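Local coordinates for protein cytochrome c7 (Geobacter sulfurreducens, PDB 3H33) that probably carries electrons through its three haem groups, as one of a family of cytochromes c7 involved in Fe(III) respiration, at residues Thr8-Val13 and Asp67-Gly72. Sequence-based numbering, arbitrary orientation.
Sequences TRIGAV and DCHKGG. With HEM (protoporphyrin IX containing Fe), chain D.
The axial haem ligand His69 is held from behind by a loop on the same side of the porphyrin: its ND1, facing away from the iron, donates to the backbone carbonyl O of Gly11 over 2.8 Å. Cys68 and His69 are the last two residues of a c-type CXXCH haem-binding motif, which includes helix 65-68, in a multihaem cytochrome c7. Cys68 SG is joined to the haem CAC by a thioether, His69 NE2 binds the iron at 2.0 Å, and His47 supplies the other axial nitrogen. Gly11 O and Thr8 OG1 both lie at the edge of the imidazole, near its plane, and the bond from ND1 to Thr8 OG1 is weak, bent to 130° at the hydrogen; the two oxygens lie implausibly close together in the model, so the places of both are uncertain. A valine in place of Thr8 has no hydroxyl, so ND1 would probably depend on Gly11 O alone in this contact to hold the imidazole's rotation. Ile10 CG2 sits over one face of the imidazole in a CH-pi contact, 3.5 Å from the centroid of the His69 ring. Val13 CG2 approaches ND1 obliquely. With CG1 of Ile10 anti to its backbone N (chi1 -164°), the longer branch leads away from the imidazole and sets CD1 over the porphyrin at meso carbon CHB, 3.7 Å away. The type I turn from Thr8 to Gly11 also reaches the haem edge, where Ile10 N donates to propionate O1A. Beyond the histidine the chains stay joined by a nearly straight 3.2 Å bond from Lys70 N to Ala12 O. Val13, the start of strand 13-16, also touches a second haem; Val13 CA lies 3.6 Å from Cys68 O, its C-H directed at that oxygen.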
loop_
_atom_site.group_PDB
_atom_site.type_symbol
_atom_site.label_atom_id
_atom_site.label_comp_id
_atom_site.label_asym_id
_atom_site.label_seq_id
_atom_site.Cartn_x
_atom_site.Cartn_y
_atom_site.Cartn_z
ATOM N N THR A 8 -6.643 11.392 -0.984
ATOM C CA THR A 8 -5.620 12.343 -0.573
ATOM C C THR A 8 -5.697 13.579 -1.454
ATOM O O THR A 8 -6.097 13.496 -2.616
ATOM C CB THR A 8 -4.200 11.730 -0.676
ATOM O OG1 THR A 8 -3.952 11.314 -2.024
ATOM C CG2 THR A 8 -4.066 10.526 0.240
ATOM N N ARG A 9 -5.316 14.723 -0.892
ATOM C CA ARG A 9 -5.345 15.994 -1.613
ATOM C C ARG A 9 -4.641 15.884 -2.960
ATOM O O ARG A 9 -5.193 16.252 -3.998
ATOM C CB ARG A 9 -4.647 17.088 -0.800
ATOM C CG ARG A 9 -4.702 16.910 0.704
ATOM C CD ARG A 9 -5.516 17.999 1.372
ATOM N NE ARG A 9 -5.321 18.000 2.820
ATOM C CZ ARG A 9 -5.899 18.860 3.654
ATOM N NH1 ARG A 9 -6.717 19.795 3.185
ATOM N NH2 ARG A 9 -5.657 18.788 4.957
ATOM N N ILE A 10 -3.417 15.371 -2.923
ATOM C CA ILE A 10 -2.578 15.222 -4.106
ATOM C C ILE A 10 -3.085 14.204 -5.137
ATOM O O ILE A 10 -2.522 14.079 -6.224
ATOM C CB ILE A 10 -1.140 14.839 -3.674
ATOM C CG1 ILE A 10 -0.159 15.066 -4.820
ATOM C CG2 ILE A 10 -1.100 13.380 -3.229
ATOM C CD1 ILE A 10 1.288 14.887 -4.409
ATOM N N GLY A 11 -4.152 13.489 -4.803
ATOM C CA GLY A 11 -4.684 12.493 -5.716
ATOM C C GLY A 11 -4.888 11.194 -4.962
ATOM O O GLY A 11 -3.982 10.725 -4.278
ATOM N N ALA A 12 -6.074 10.609 -5.095
ATOM C CA ALA A 12 -6.409 9.375 -4.397
ATOM C C ALA A 12 -5.609 8.134 -4.817
ATOM O O ALA A 12 -5.295 7.940 -5.994
ATOM C CB ALA A 12 -7.904 9.100 -4.542
ATOM N N VAL A 13 -5.301 7.292 -3.834
ATOM C CA VAL A 13 -4.553 6.058 -4.057
ATOM C C VAL A 13 -5.453 4.849 -3.839
ATOM O O VAL A 13 -6.109 4.733 -2.801
ATOM C CB VAL A 13 -3.366 5.937 -3.080
ATOM C CG1 VAL A 13 -2.601 4.645 -3.345
ATOM C CG2 VAL A 13 -2.453 7.144 -3.216
ATOM N N ASP A 67 2.104 7.192 -10.152
ATOM C CA ASP A 67 1.699 5.818 -10.414
ATOM C C ASP A 67 0.850 5.293 -9.268
ATOM O O ASP A 67 0.267 4.221 -9.360
ATOM C CB ASP A 67 2.917 4.925 -10.652
ATOM C CG ASP A 67 3.529 5.147 -12.021
ATOM O OD1 ASP A 67 2.765 5.435 -12.968
ATOM O OD2 ASP A 67 4.763 5.030 -12.160
ATOM N N CYS A 68 0.785 6.069 -8.192
ATOM C CA CYS A 68 -0.028 5.736 -7.024
ATOM C C CYS A 68 -1.129 6.776 -6.891
ATOM O O CYS A 68 -2.307 6.442 -6.808
ATOM C CB CYS A 68 0.801 5.775 -5.746
ATOM S SG CYS A 68 1.408 4.166 -5.166
ATOM N N HIS A 69 -0.723 8.042 -6.857
ATOM C CA HIS A 69 -1.652 9.151 -6.717
ATOM C C HIS A 69 -2.238 9.538 -8.070
ATOM O O HIS A 69 -1.530 10.037 -8.945
ATOM C CB HIS A 69 -0.936 10.346 -6.092
ATOM C CG HIS A 69 -0.489 10.114 -4.679
ATOM N ND1 HIS A 69 -1.343 10.056 -3.599
ATOM C CD2 HIS A 69 0.758 9.949 -4.169
ATOM C CE1 HIS A 69 -0.603 9.874 -2.495
ATOM N NE2 HIS A 69 0.681 9.798 -2.786
ATOM N N LYS A 70 -3.535 9.303 -8.230
ATOM C CA LYS A 70 -4.231 9.607 -9.473
ATOM C C LYS A 70 -5.558 10.300 -9.192
ATOM O O LYS A 70 -6.189 10.050 -8.165
ATOM C CB LYS A 70 -4.491 8.313 -10.243
ATOM C CG LYS A 70 -3.244 7.480 -10.465
ATOM C CD LYS A 70 -3.551 6.183 -11.188
ATOM C CE LYS A 70 -2.270 5.433 -11.515
ATOM N NZ LYS A 70 -2.541 4.136 -12.201
ATOM N N GLY A 71 -5.970 11.180 -10.100
ATOM C CA GLY A 71 -7.237 11.869 -9.928
ATOM C C GLY A 71 -7.186 13.345 -9.577
ATOM O O GLY A 71 -8.228 13.944 -9.298
ATOM N N GLY A 72 -5.996 13.940 -9.576
ATOM C CA GLY A 72 -5.890 15.357 -9.261
ATOM C C GLY A 72 -6.170 15.699 -7.807
ATOM O O GLY A 72 -5.436 16.536 -7.236
HETATM C CHA HEM D . -0.135 10.244 1.119
HETATM C CHB HEM D . 2.785 12.759 -1.743
HETATM C CHC HEM D . 4.434 8.727 -3.685
HETATM C CHD HEM D . 0.942 6.364 -1.440
HETATM C C1A HEM D . 0.557 11.300 0.550
HETATM C C2A HEM D . 0.444 12.689 0.959
HETATM C C3A HEM D . 1.237 13.404 0.118
HETATM C C4A HEM D . 1.842 12.443 -0.782
HETATM C CMA HEM D . 1.437 14.922 0.109
HETATM C CAA HEM D . -0.396 13.217 2.129
HETATM C CBA HEM D . -1.842 13.387 1.691
HETATM C CGA HEM D . -2.031 14.579 0.774
HETATM O O1A HEM D . -2.844 14.491 -0.174
HETATM O O2A HEM D . -1.371 15.613 1.014
HETATM C C1B HEM D . 3.495 11.879 -2.539
HETATM C C2B HEM D . 4.606 12.257 -3.400
HETATM C C3B HEM D . 5.135 11.126 -3.919
HETATM C C4B HEM D . 4.310 10.050 -3.362
HETATM C CMB HEM D . 5.138 13.665 -3.597
HETATM C CAB HEM D . 6.389 11.009 -4.791
HETATM C CBB HEM D . 7.702 11.488 -4.176
HETATM C C1C HEM D . 3.614 7.715 -3.233
HETATM C C2C HEM D . 3.621 6.368 -3.774
HETATM C C3C HEM D . 2.564 5.725 -3.191
HETATM C C4C HEM D . 1.963 6.676 -2.294
HETATM C CMC HEM D . 4.526 5.845 -4.893
HETATM C CAC HEM D . 2.002 4.320 -3.465
HETATM C CBC HEM D . 3.039 3.206 -3.465
HETATM C C1D HEM D . 0.386 7.180 -0.490
HETATM C C2D HEM D . -0.674 6.782 0.405
HETATM C C3D HEM D . -0.930 7.870 1.156
HETATM C C4D HEM D . -0.051 8.921 0.722
HETATM C CMD HEM D . -1.394 5.435 0.424
HETATM C CAD HEM D . -2.038 8.014 2.164
HETATM C CBD HEM D . -1.670 7.582 3.565
HETATM C CGD HEM D . -2.802 7.830 4.541
HETATM O O1D HEM D . -3.970 7.594 4.170
HETATM O O2D HEM D . -2.525 8.253 5.679
HETATM N NA HEM D . 1.440 11.157 -0.492
HETATM N NB HEM D . 3.334 10.526 -2.497
HETATM N NC HEM D . 2.578 7.892 -2.343
HETATM N ND HEM D . 0.741 8.489 -0.309
HETATM FE FE HEM D . 2.023 9.508 -1.385
#